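Local coordinates for protein soluble cytochrome b558 (Ectothiorhodospira shaposhnikovii, PDB 1CXY) that binds a b-type heme and, as a bacterial member of the cytochrome b5 family, probably serves as a soluble electron carrier, at residues A[32-38]-A[78-84]; A[24-29]-A[52-58]. All blocks are in the same frame, centred on the assembly; numbering follows the deposited sequence.

Contact 1: residues A[32-38]-A[78-84]. With HEM (protoporphyrin IX containing Fe), chain B.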
ATOM      1  N   VAL A  32       6.124  -4.724   2.861  1.00 14.40           N
ATOM      2  CA  VAL A  32       4.851  -4.536   3.549  1.00 14.81           C
ATOM      3  C   VAL A  32       4.774  -3.153   4.172  1.00 14.21           C
ATOM      4  O   VAL A  32       5.724  -2.640   4.765  1.00 14.29           O
ATOM      5  CB  VAL A  32       4.649  -5.636   4.615  1.00 14.79           C
ATOM      6  CG1 VAL A  32       3.349  -5.388   5.394  1.00 15.97           C
ATOM      7  CG2 VAL A  32       4.578  -7.007   3.950  1.00 16.27           C
ATOM      8  N   TYR A  33       3.624  -2.489   3.963  1.00 14.28           N
ATOM      9  CA  TYR A  33       3.442  -1.116   4.399  1.00 14.03           C
ATOM     10  C   TYR A  33       2.168  -0.980   5.237  1.00 14.31           C
ATOM     11  O   TYR A  33       1.121  -1.538   4.879  1.00 15.43           O
ATOM     12  CB  TYR A  33       3.228  -0.224   3.148  1.00 14.95           C
ATOM     13  CG  TYR A  33       4.379  -0.271   2.162  1.00 15.19           C
ATOM     14  CD1 TYR A  33       4.433  -1.267   1.199  1.00 15.79           C
ATOM     15  CD2 TYR A  33       5.432   0.630   2.268  1.00 14.32           C
ATOM     16  CE1 TYR A  33       5.498  -1.344   0.305  1.00 16.21           C
ATOM     17  CE2 TYR A  33       6.499   0.557   1.370  1.00 15.23           C
ATOM     18  CZ  TYR A  33       6.523  -0.435   0.428  1.00 16.34           C
ATOM     19  OH  TYR A  33       7.599  -0.517  -0.439  1.00 15.73           O
ATOM     20  N   ASP A  34       2.203  -0.190   6.286  1.00 15.05           N
ATOM     21  CA  ASP A  34       1.019   0.087   7.101  1.00 14.00           C
ATOM     22  C   ASP A  34       0.546   1.495   6.731  1.00 14.62           C
ATOM     23  O   ASP A  34       1.134   2.505   7.100  1.00 15.09           O
ATOM     24  CB  ASP A  34       1.360  -0.020   8.586  1.00 17.63           C
ATOM     25  CG  ASP A  34       0.165   0.385   9.446  1.00 19.79           C
ATOM     26  OD1 ASP A  34      -0.867   0.835   8.921  1.00 20.69           O
ATOM     27  OD2 ASP A  34       0.320   0.205  10.681  1.00 24.98           O
ATOM     28  N   LEU A  35      -0.421   1.501   5.803  1.00 14.13           N
ATOM     29  CA  LEU A  35      -0.868   2.746   5.188  1.00 15.21           C
ATOM     30  C   LEU A  35      -2.080   3.393   5.813  1.00 15.46           C
ATOM     31  O   LEU A  35      -2.607   4.412   5.330  1.00 14.81           O
ATOM     32  CB  LEU A  35      -1.113   2.406   3.701  1.00 15.49           C
ATOM     33  CG  LEU A  35       0.181   2.172   2.903  1.00 15.00           C
ATOM     34  CD1 LEU A  35      -0.055   1.354   1.637  1.00 16.06           C
ATOM     35  CD2 LEU A  35       0.821   3.512   2.543  1.00 15.87           C
ATOM     36  N   THR A  36      -2.486   2.886   6.981  1.00 14.91           N
ATOM     37  CA  THR A  36      -3.656   3.417   7.694  1.00 16.66           C
ATOM     38  C   THR A  36      -3.663   4.921   7.880  1.00 17.54           C
ATOM     39  O   THR A  36      -4.636   5.612   7.501  1.00 19.35           O
ATOM     40  CB  THR A  36      -3.835   2.707   9.045  1.00 16.60           C
ATOM     41  OG1 THR A  36      -3.750   1.298   8.830  1.00 16.65           O
ATOM     42  CG2 THR A  36      -5.201   3.032   9.637  1.00 17.63           C
ATOM     43  N   PRO A  37      -2.595   5.546   8.365  1.00 16.26           N
ATOM     44  CA  PRO A  37      -2.517   6.988   8.533  1.00 17.57           C
ATOM     45  C   PRO A  37      -2.546   7.711   7.188  1.00 18.18           C
ATOM     46  O   PRO A  37      -3.070   8.832   7.120  1.00 19.83           O
ATOM     47  CB  PRO A  37      -1.179   7.249   9.256  1.00 16.89           C
ATOM     48  CG  PRO A  37      -0.378   6.028   8.883  1.00 18.33           C
ATOM     49  CD  PRO A  37      -1.386   4.901   8.917  1.00 17.15           C
ATOM     50  N   TYR A  38      -2.070   7.084   6.129  1.00 18.42           N
ATOM     51  CA  TYR A  38      -2.026   7.778   4.831  1.00 20.24           C
ATOM     52  C   TYR A  38      -3.354   7.811   4.111  1.00 22.19           C
ATOM     53  O   TYR A  38      -3.615   8.753   3.360  1.00 22.87           O
ATOM     54  CB  TYR A  38      -0.938   7.125   3.957  1.00 19.57           C
ATOM     55  CG  TYR A  38      -0.801   7.875   2.640  1.00 18.86           C
ATOM     56  CD1 TYR A  38      -1.386   7.378   1.483  1.00 18.86           C
ATOM     57  CD2 TYR A  38      -0.209   9.127   2.624  1.00 20.39           C
ATOM     58  CE1 TYR A  38      -1.323   8.117   0.310  1.00 19.68           C
ATOM     59  CE2 TYR A  38      -0.137   9.863   1.449  1.00 20.05           C
ATOM     60  CZ  TYR A  38      -0.711   9.349   0.304  1.00 19.79           C
ATOM     61  OH  TYR A  38      -0.649  10.096  -0.850  1.00 19.87           O
ATOM     62  N   LEU A  78       5.535   6.593  -0.046  1.00 16.76           N
ATOM     63  CA  LEU A  78       5.202   5.194   0.230  1.00 15.74           C
ATOM     64  C   LEU A  78       6.228   4.573   1.178  1.00 15.77           C
ATOM     65  O   LEU A  78       5.866   3.913   2.137  1.00 14.91           O
ATOM     66  CB  LEU A  78       5.132   4.365  -1.066  1.00 15.01           C
ATOM     67  CG  LEU A  78       5.047   2.834  -0.894  1.00 15.00           C
ATOM     68  CD1 LEU A  78       3.775   2.427  -0.130  1.00 14.96           C
ATOM     69  CD2 LEU A  78       5.089   2.096  -2.221  1.00 15.16           C
ATOM     70  N   GLN A  79       7.524   4.826   0.907  1.00 16.02           N
ATOM     71  CA  GLN A  79       8.560   4.204   1.735  1.00 17.40           C
ATOM     72  C   GLN A  79       8.487   4.555   3.201  1.00 17.31           C
ATOM     73  O   GLN A  79       8.806   3.702   4.056  1.00 16.04           O
ATOM     74  CB  GLN A  79       9.986   4.515   1.208  1.00 18.19           C
ATOM     75  CG  GLN A  79      10.931   3.421   1.774  1.00 17.64           C
ATOM     76  CD  GLN A  79      12.384   3.756   1.455  1.00 17.92           C
ATOM     77  OE1 GLN A  79      13.005   4.498   2.204  1.00 17.92           O
ATOM     78  NE2 GLN A  79      12.886   3.214   0.362  1.00 18.21           N
ATOM     79  N   ARG A  80       8.023   5.730   3.573  1.00 17.01           N
ATOM     80  CA  ARG A  80       7.851   6.115   4.970  1.00 17.19           C
ATOM     81  C   ARG A  80       6.930   5.134   5.692  1.00 16.61           C
ATOM     82  O   ARG A  80       7.135   4.963   6.885  1.00 17.54           O
ATOM     83  CB  ARG A  80       7.284   7.532   5.052  1.00 19.92           C
ATOM     84  CG  ARG A  80       6.941   8.064   6.433  1.00 22.38           C
ATOM     85  N   TYR A  81       5.959   4.512   5.033  1.00 15.18           N
ATOM     86  CA  TYR A  81       5.009   3.634   5.736  1.00 14.97           C
ATOM     87  C   TYR A  81       5.479   2.193   5.751  1.00 15.27           C
ATOM     88  O   TYR A  81       4.755   1.298   6.185  1.00 13.62           O
ATOM     89  CB  TYR A  81       3.636   3.776   5.036  1.00 15.12           C
ATOM     90  CG  TYR A  81       3.130   5.198   5.167  1.00 16.29           C
ATOM     91  CD1 TYR A  81       3.217   6.048   4.059  1.00 17.61           C
ATOM     92  CD2 TYR A  81       2.660   5.683   6.379  1.00 18.45           C
ATOM     93  CE1 TYR A  81       2.798   7.358   4.168  1.00 17.75           C
ATOM     94  CE2 TYR A  81       2.226   7.003   6.488  1.00 18.90           C
ATOM     95  CZ  TYR A  81       2.329   7.822   5.373  1.00 20.13           C
ATOM     96  OH  TYR A  81       1.936   9.143   5.457  1.00 22.33           O
ATOM     97  N   LEU A  82       6.732   1.924   5.362  1.00 14.54           N
ATOM     98  CA  LEU A  82       7.289   0.579   5.366  1.00 14.87           C
ATOM     99  C   LEU A  82       7.263  -0.029   6.761  1.00 14.99           C
ATOM    100  O   LEU A  82       7.618   0.645   7.733  1.00 14.43           O
ATOM    101  CB  LEU A  82       8.777   0.638   4.948  1.00 15.00           C
ATOM    102  CG  LEU A  82       9.510  -0.710   4.911  1.00 16.43           C
ATOM    103  CD1 LEU A  82       8.924  -1.531   3.774  1.00 15.44           C
ATOM    104  CD2 LEU A  82      11.006  -0.461   4.679  1.00 18.64           C
ATOM    105  N   ILE A  83       6.851  -1.290   6.923  1.00 14.05           N
ATOM    106  CA  ILE A  83       6.985  -1.942   8.229  1.00 13.95           C
ATOM    107  C   ILE A  83       7.719  -3.277   8.138  1.00 14.91           C
ATOM    108  O   ILE A  83       8.086  -3.832   9.185  1.00 16.97           O
ATOM    109  CB  ILE A  83       5.650  -2.140   8.971  1.00 14.39           C
ATOM    110  CG1 ILE A  83       4.677  -2.981   8.129  1.00 14.94           C
ATOM    111  CG2 ILE A  83       5.012  -0.791   9.317  1.00 15.18           C
ATOM    112  CD1 ILE A  83       3.449  -3.487   8.888  1.00 15.13           C
ATOM    113  N   GLY A  84       7.941  -3.825   6.949  1.00 15.48           N
ATOM    114  CA  GLY A  84       8.653  -5.111   6.841  1.00 15.78           C
ATOM    115  C   GLY A  84       8.681  -5.638   5.413  1.00 16.67           C
ATOM    116  O   GLY A  84       8.383  -4.914   4.468  1.00 16.02           O
TER
HETATM  117  CHA HEM B 204      -2.218   9.797  -7.143  1.00 18.87           C
HETATM  118  CHB HEM B 204      -4.091   5.361  -7.598  1.00 18.05           C
HETATM  119  CHC HEM B 204      -1.546   3.923  -3.747  1.00 16.35           C
HETATM  120  CHD HEM B 204       0.428   8.324  -3.360  1.00 17.99           C
HETATM  121  C1A HEM B 204      -3.026   8.755  -7.531  1.00 19.15           C
HETATM  122  C2A HEM B 204      -4.107   8.828  -8.495  1.00 19.48           C
HETATM  123  C3A HEM B 204      -4.599   7.588  -8.632  1.00 18.11           C
HETATM  124  C4A HEM B 204      -3.858   6.715  -7.732  1.00 17.79           C
HETATM  125  CMA HEM B 204      -5.755   7.097  -9.532  1.00 18.18           C
HETATM  126  CAA HEM B 204      -4.548  10.097  -9.262  1.00 20.79           C
HETATM  127  CBA HEM B 204      -4.254  10.084 -10.799  1.00 21.23           C
HETATM  128  CGA HEM B 204      -2.809  10.338 -11.124  1.00 22.38           C
HETATM  129  O1A HEM B 204      -2.099  10.898 -10.251  1.00 24.08           O
HETATM  130  O2A HEM B 204      -2.352  10.014 -12.250  1.00 23.49           O
HETATM  131  C1B HEM B 204      -3.526   4.566  -6.614  1.00 18.09           C
HETATM  132  C2B HEM B 204      -3.764   3.157  -6.433  1.00 16.45           C
HETATM  133  C3B HEM B 204      -3.037   2.751  -5.389  1.00 16.50           C
HETATM  134  C4B HEM B 204      -2.358   3.910  -4.859  1.00 16.40           C
HETATM  135  CMB HEM B 204      -4.665   2.320  -7.376  1.00 17.49           C
HETATM  136  CAB HEM B 204      -2.926   1.324  -4.808  1.00 17.72           C
HETATM  137  CBB HEM B 204      -1.778   0.804  -4.372  1.00 18.94           C
HETATM  138  C1C HEM B 204      -0.801   4.990  -3.302  1.00 17.47           C
HETATM  139  C2C HEM B 204       0.095   4.978  -2.169  1.00 16.90           C
HETATM  140  C3C HEM B 204       0.658   6.191  -2.063  1.00 17.56           C
HETATM  141  C4C HEM B 204       0.123   7.003  -3.153  1.00 18.19           C
HETATM  142  CMC HEM B 204       0.319   3.722  -1.302  1.00 17.42           C
HETATM  143  CAC HEM B 204       1.720   6.741  -1.092  1.00 20.57           C
HETATM  144  CBC HEM B 204       1.754   6.488   0.200  1.00 22.38           C
HETATM  145  C1D HEM B 204      -0.110   9.092  -4.375  1.00 19.21           C
HETATM  146  C2D HEM B 204       0.322  10.426  -4.698  1.00 19.94           C
HETATM  147  C3D HEM B 204      -0.403  10.827  -5.747  1.00 20.00           C
HETATM  148  C4D HEM B 204      -1.301   9.760  -6.110  1.00 19.10           C
HETATM  149  CMD HEM B 204       1.417  11.203  -3.927  1.00 22.01           C
HETATM  150  CAD HEM B 204      -0.309  12.157  -6.542  1.00 20.17           C
HETATM  151  CBD HEM B 204       0.369  11.856  -7.909  1.00 19.18           C
HETATM  152  CGD HEM B 204       1.747  11.256  -7.814  1.00 19.05           C
HETATM  153  O1D HEM B 204       2.059  10.244  -8.475  1.00 19.78           O
HETATM  154  O2D HEM B 204       2.602  11.836  -7.083  1.00 20.66           O
HETATM  155  NA  HEM B 204      -2.919   7.457  -7.056  1.00 17.04           N
HETATM  156  NB  HEM B 204      -2.647   5.016  -5.636  1.00 16.72           N
HETATM  157  NC  HEM B 204      -0.780   6.251  -3.861  1.00 16.44           N
HETATM  158  ND  HEM B 204      -1.090   8.690  -5.267  1.00 17.57           N
HETATM  159 FE   HEM B 204      -1.824   6.833  -5.478  1.00 17.11          FE
HETATM  160  O   HOH W   1      -0.484  10.345   6.367  1.00 56.48           O

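Contact 2: residues A[24-29]-A[52-58]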
ATOM      1  N   CYS A  24      -5.303  -0.614   7.308  1.00 14.05           N
ATOM      2  CA  CYS A  24      -4.959  -0.890   5.920  1.00 14.33           C
ATOM      3  C   CYS A  24      -3.485  -1.152   5.662  1.00 14.26           C
ATOM      4  O   CYS A  24      -2.712  -0.180   5.683  1.00 15.55           O
ATOM      5  CB  CYS A  24      -5.399   0.355   5.122  1.00 15.45           C
ATOM      6  SG  CYS A  24      -5.112   0.267   3.331  1.00 14.42           S
ATOM      7  N   TRP A  25      -3.127  -2.411   5.462  1.00 13.79           N
ATOM      8  CA  TRP A  25      -1.735  -2.741   5.101  1.00 14.11           C
ATOM      9  C   TRP A  25      -1.720  -3.184   3.641  1.00 15.51           C
ATOM     10  O   TRP A  25      -2.737  -3.655   3.095  1.00 16.13           O
ATOM     11  CB  TRP A  25      -1.208  -3.899   5.950  1.00 14.38           C
ATOM     12  CG  TRP A  25      -0.942  -3.601   7.400  1.00 13.99           C
ATOM     13  CD1 TRP A  25      -1.320  -2.542   8.163  1.00 14.76           C
ATOM     14  CD2 TRP A  25      -0.233  -4.487   8.291  1.00 14.84           C
ATOM     15  NE1 TRP A  25      -0.875  -2.676   9.469  1.00 16.32           N
ATOM     16  CE2 TRP A  25      -0.215  -3.889   9.557  1.00 15.75           C
ATOM     17  CE3 TRP A  25       0.387  -5.728   8.098  1.00 15.01           C
ATOM     18  CZ2 TRP A  25       0.373  -4.502  10.662  1.00 16.39           C
ATOM     19  CZ3 TRP A  25       0.999  -6.344   9.186  1.00 17.04           C
ATOM     20  CH2 TRP A  25       0.989  -5.708  10.442  1.00 16.66           C
ATOM     21  N   MET A  26      -0.602  -2.977   2.953  1.00 13.80           N
ATOM     22  CA  MET A  26      -0.501  -3.521   1.595  1.00 13.72           C
ATOM     23  C   MET A  26       0.873  -4.156   1.390  1.00 14.18           C
ATOM     24  O   MET A  26       1.784  -3.786   2.109  1.00 15.52           O
ATOM     25  CB  MET A  26      -0.594  -2.463   0.492  1.00 16.70           C
ATOM     26  CG  MET A  26      -1.933  -1.772   0.466  1.00 16.24           C
ATOM     27  SD  MET A  26      -1.984  -0.596  -0.903  1.00 16.39           S
ATOM     28  CE  MET A  26      -3.534   0.198  -0.428  1.00 18.08           C
ATOM     29  N   ALA A  27       0.966  -5.022   0.400  1.00 14.49           N
ATOM     30  CA  ALA A  27       2.279  -5.558   0.017  1.00 15.03           C
ATOM     31  C   ALA A  27       2.533  -5.011  -1.399  1.00 15.57           C
ATOM     32  O   ALA A  27       1.673  -5.127  -2.290  1.00 16.58           O
ATOM     33  CB  ALA A  27       2.332  -7.073   0.035  1.00 15.66           C
ATOM     34  N   ILE A  28       3.667  -4.381  -1.627  1.00 14.93           N
ATOM     35  CA  ILE A  28       4.042  -3.800  -2.929  1.00 15.03           C
ATOM     36  C   ILE A  28       5.526  -4.117  -3.148  1.00 16.09           C
ATOM     37  O   ILE A  28       6.333  -3.847  -2.254  1.00 17.67           O
ATOM     38  CB  ILE A  28       3.851  -2.282  -2.989  1.00 15.05           C
ATOM     39  CG1 ILE A  28       2.370  -1.905  -2.910  1.00 16.21           C
ATOM     40  CG2 ILE A  28       4.443  -1.667  -4.263  1.00 16.18           C
ATOM     41  CD1 ILE A  28       2.120  -0.447  -2.557  1.00 15.53           C
ATOM     42  N   HIS A  29       5.877  -4.721  -4.291  1.00 16.50           N
ATOM     43  CA  HIS A  29       7.276  -5.063  -4.542  1.00 18.46           C
ATOM     44  C   HIS A  29       7.945  -5.860  -3.436  1.00 18.40           C
ATOM     45  O   HIS A  29       9.106  -5.587  -3.078  1.00 19.53           O
ATOM     46  CB  HIS A  29       8.082  -3.771  -4.789  1.00 19.66           C
ATOM     47  CG  HIS A  29       7.711  -3.095  -6.077  1.00 21.72           C
ATOM     48  ND1 HIS A  29       7.540  -3.807  -7.237  1.00 24.35           N
ATOM     49  CD2 HIS A  29       7.520  -1.791  -6.372  1.00 23.47           C
ATOM     50  CE1 HIS A  29       7.212  -2.953  -8.199  1.00 23.73           C
ATOM     51  NE2 HIS A  29       7.157  -1.750  -7.703  1.00 23.62           N
ATOM     52  N   TRP A  52      -7.403  -1.880  -2.322  1.00 19.53           N
ATOM     53  CA  TRP A  52      -6.193  -2.675  -2.167  1.00 17.46           C
ATOM     54  C   TRP A  52      -5.780  -2.900  -0.717  1.00 15.64           C
ATOM     55  O   TRP A  52      -4.803  -3.639  -0.514  1.00 16.89           O
ATOM     56  CB  TRP A  52      -5.024  -2.016  -2.958  1.00 15.71           C
ATOM     57  CG  TRP A  52      -5.442  -1.965  -4.409  1.00 15.97           C
ATOM     58  CD1 TRP A  52      -5.975  -0.927  -5.110  1.00 16.87           C
ATOM     59  CD2 TRP A  52      -5.495  -3.114  -5.254  1.00 16.09           C
ATOM     60  NE1 TRP A  52      -6.353  -1.362  -6.361  1.00 17.33           N
ATOM     61  CE2 TRP A  52      -6.064  -2.691  -6.485  1.00 17.59           C
ATOM     62  CE3 TRP A  52      -5.106  -4.447  -5.102  1.00 17.78           C
ATOM     63  CZ2 TRP A  52      -6.240  -3.579  -7.541  1.00 18.58           C
ATOM     64  CZ3 TRP A  52      -5.283  -5.332  -6.155  1.00 19.22           C
ATOM     65  CH2 TRP A  52      -5.847  -4.872  -7.363  1.00 18.86           C
ATOM     66  N   CYS A  53      -6.510  -2.359   0.252  1.00 17.33           N
ATOM     67  CA  CYS A  53      -6.098  -2.663   1.645  1.00 15.51           C
ATOM     68  C   CYS A  53      -6.162  -4.175   1.837  1.00 15.79           C
ATOM     69  O   CYS A  53      -7.102  -4.876   1.424  1.00 15.83           O
ATOM     70  CB  CYS A  53      -7.056  -1.991   2.628  1.00 16.10           C
ATOM     71  SG  CYS A  53      -6.952  -0.198   2.589  1.00 15.38           S
ATOM     72  N   GLY A  54      -5.118  -4.704   2.456  1.00 14.26           N
ATOM     73  CA  GLY A  54      -4.942  -6.102   2.777  1.00 14.92           C
ATOM     74  C   GLY A  54      -4.387  -6.941   1.644  1.00 16.13           C
ATOM     75  O   GLY A  54      -4.235  -8.145   1.804  1.00 17.34           O
ATOM     76  N   GLN A  55      -4.032  -6.339   0.490  1.00 20.00           N
ATOM     77  CA  GLN A  55      -3.629  -7.108  -0.658  1.00 20.00           C
ATOM     78  C   GLN A  55      -2.194  -6.864  -1.137  1.00 20.00           C
ATOM     79  O   GLN A  55      -1.609  -5.811  -0.926  1.00 20.00           O
ATOM     80  CB  GLN A  55      -4.585  -6.811  -1.851  1.00 20.00           C
ATOM     81  CG  GLN A  55      -6.049  -7.129  -1.549  1.00 20.00           C
ATOM     82  CD  GLN A  55      -6.119  -8.655  -1.576  1.00 20.00           C
ATOM     83  OE1 GLN A  55      -5.503  -9.282  -2.439  1.00 20.00           O
ATOM     84  NE2 GLN A  55      -6.835  -9.301  -0.681  1.00 20.00           N
ATOM     85  N   GLU A  56      -1.757  -7.813  -1.964  1.00 16.12           N
ATOM     86  CA  GLU A  56      -0.612  -7.608  -2.858  1.00 16.57           C
ATOM     87  C   GLU A  56      -1.125  -6.676  -3.962  1.00 17.12           C
ATOM     88  O   GLU A  56      -2.127  -6.964  -4.634  1.00 17.50           O
ATOM     89  CB  GLU A  56      -0.176  -8.958  -3.421  1.00 17.69           C
ATOM     90  CG  GLU A  56       1.283  -8.950  -3.848  1.00 19.18           C
ATOM     91  CD  GLU A  56       1.578  -7.966  -4.976  1.00 20.78           C
ATOM     92  OE1 GLU A  56       0.813  -7.911  -5.955  1.00 22.29           O
ATOM     93  OE2 GLU A  56       2.604  -7.276  -4.869  1.00 23.88           O
ATOM     94  N   SER A  57      -0.510  -5.485  -4.045  1.00 15.83           N
ATOM     95  CA  SER A  57      -1.034  -4.405  -4.856  1.00 16.14           C
ATOM     96  C   SER A  57      -0.016  -3.798  -5.819  1.00 15.99           C
ATOM     97  O   SER A  57      -0.187  -2.645  -6.219  1.00 15.74           O
ATOM     98  CB  SER A  57      -1.494  -3.298  -3.883  1.00 16.62           C
ATOM     99  OG  SER A  57      -2.395  -3.819  -2.904  1.00 16.84           O
ATOM    100  N   THR A  58       0.999  -4.566  -6.196  1.00 16.22           N
ATOM    101  CA  THR A  58       2.034  -4.012  -7.076  1.00 15.99           C
ATOM    102  C   THR A  58       1.517  -3.447  -8.385  1.00 15.73           C
ATOM    103  O   THR A  58       1.887  -2.339  -8.798  1.00 16.37           O
ATOM    104  CB  THR A  58       3.129  -5.073  -7.301  1.00 17.10           C
ATOM    105  OG1 THR A  58       3.788  -5.431  -6.077  1.00 16.78           O
ATOM    106  CG2 THR A  58       4.192  -4.552  -8.273  1.00 18.46           C
TER

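Contact 1: residues A[32-38]-A[78-84]
Val32 and Tyr33 pair with residues 82-84 as antiparallel strands, the register shifted by one residue at a classic beta bulge in which Ile83 and Gly84 both face Val32. The O of Val32 takes a nearly straight bond from Ile83 N at 2.8 Å and a weak one from Gly84 N, while Val32 N donates to Gly84 O. Beyond the bulge, Asp34 N reaches Tyr81 O at 3.0 Å, joining the strand to the turn after helix 72-80.

Apolar packing is centred on two tyrosine rings. Leu78 CD1 lies over one face of the Tyr33 ring, 3.5 Å from its centroid, a CH-pi contact suited to a branched leucine crossing the ring at about a right angle. Tyr81 has CG anti to its carbonyl carbon (chi1 -63°), which lays the ring against Leu35, Pro37 and Tyr38: Tyr38 CB sits over one face, Leu35 CD2 meets Tyr81 CB and CD1, and Pro37 CG comes within 3.7 Å of Tyr81 CE2. The Tyr38 and Tyr81 rings meet obliquely, their planes at 51°. A water bonds the Tyr81 hydroxyl and, weakly, Pro37 O. With an alanine at Tyr81 the ring and hydroxyl are gone, which would probably leave Tyr38 CB and Pro37 CG without their packing surface and the water without one of these two partners.

Asp34 OD1 accepts from Thr36 N, making an Asx turn, and from Thr36 OG1 at 2.9 Å, so one carboxylate oxygen shapes the start of the 36-38 bend.

The heme meets this layer: its vinyl carbon CBC lies over one face of the Tyr38 ring, and Leu35 CD1 stands 3.8 Å from the methyl CMC. Backbone bonds thus fix the strands, while Leu35, Tyr38 and Leu78 give the heme pocket an apolar wall at the porphyrin edge.

Contact 2: residues A[24-29]-A[52-58]
Cys24 SG is anti to the backbone N (chi1 -179°) and Cys53 SG anti to its carbonyl carbon (chi1 -67°), bringing the sulfurs to 2.0 Å in a disulfide. Met26, extended beyond CG, crosses Trp52 at about a right angle and sets CE 3.7 Å from Trp52 CB, an unbranched thioether chain that lies beside the heme, which both residues touch.

Residues 52-55 form a type II turn, with Gly54 at its third position, where phi is positive (84°) and a residue lacking CB is least strained. Gly54 N bonds to Trp25 O, and Ser57 N to Ala27 O at 2.8 Å; Ala27 and Glu56 make a single bridge. Gln55 O is gripped from opposite faces of its plane by Ala27 N and Ser57 OG. Thr58 OG1 accepts from His29 N at 2.8 Å and donates to the syn lone pair of Glu56 OE2, while its CG2 approaches His29 CE1 at 3.4 Å. The histidine's NE2 is bonded to Glu62.

The loop 52-58 runs along strand 23-28 and leads into helix 58-63, with Ile28 packing on its Trp61, Trp25 on Val32 of strand 31-34, and Ala27 on Leu12 of helix 12-15.

Overall arrangement
From the N terminus, helix 12-15 and strand 19-20 precede strand 23-28 and its sheet neighbour 31-34. Contact 2 closes the loop from residue 29 to 52, which contains strand 31-34 and the heme ligand His42; contact 1 closes the longer one from 38 to 78, which takes in helix 58-63, both axial histidines and most of helix 72-80. Because their segments alternate, the two closures cross instead of nesting. They meet where Leu35 N approaches Cys24 O at 2.8 Å. Contact 1 brings the C-terminal strand 82-85 to the sheet's edge, while contact 2 fastens the loop before helix 58-63 to strand 23-28, so helices 58-63 and 72-80 are tied to the sheet beside the heme.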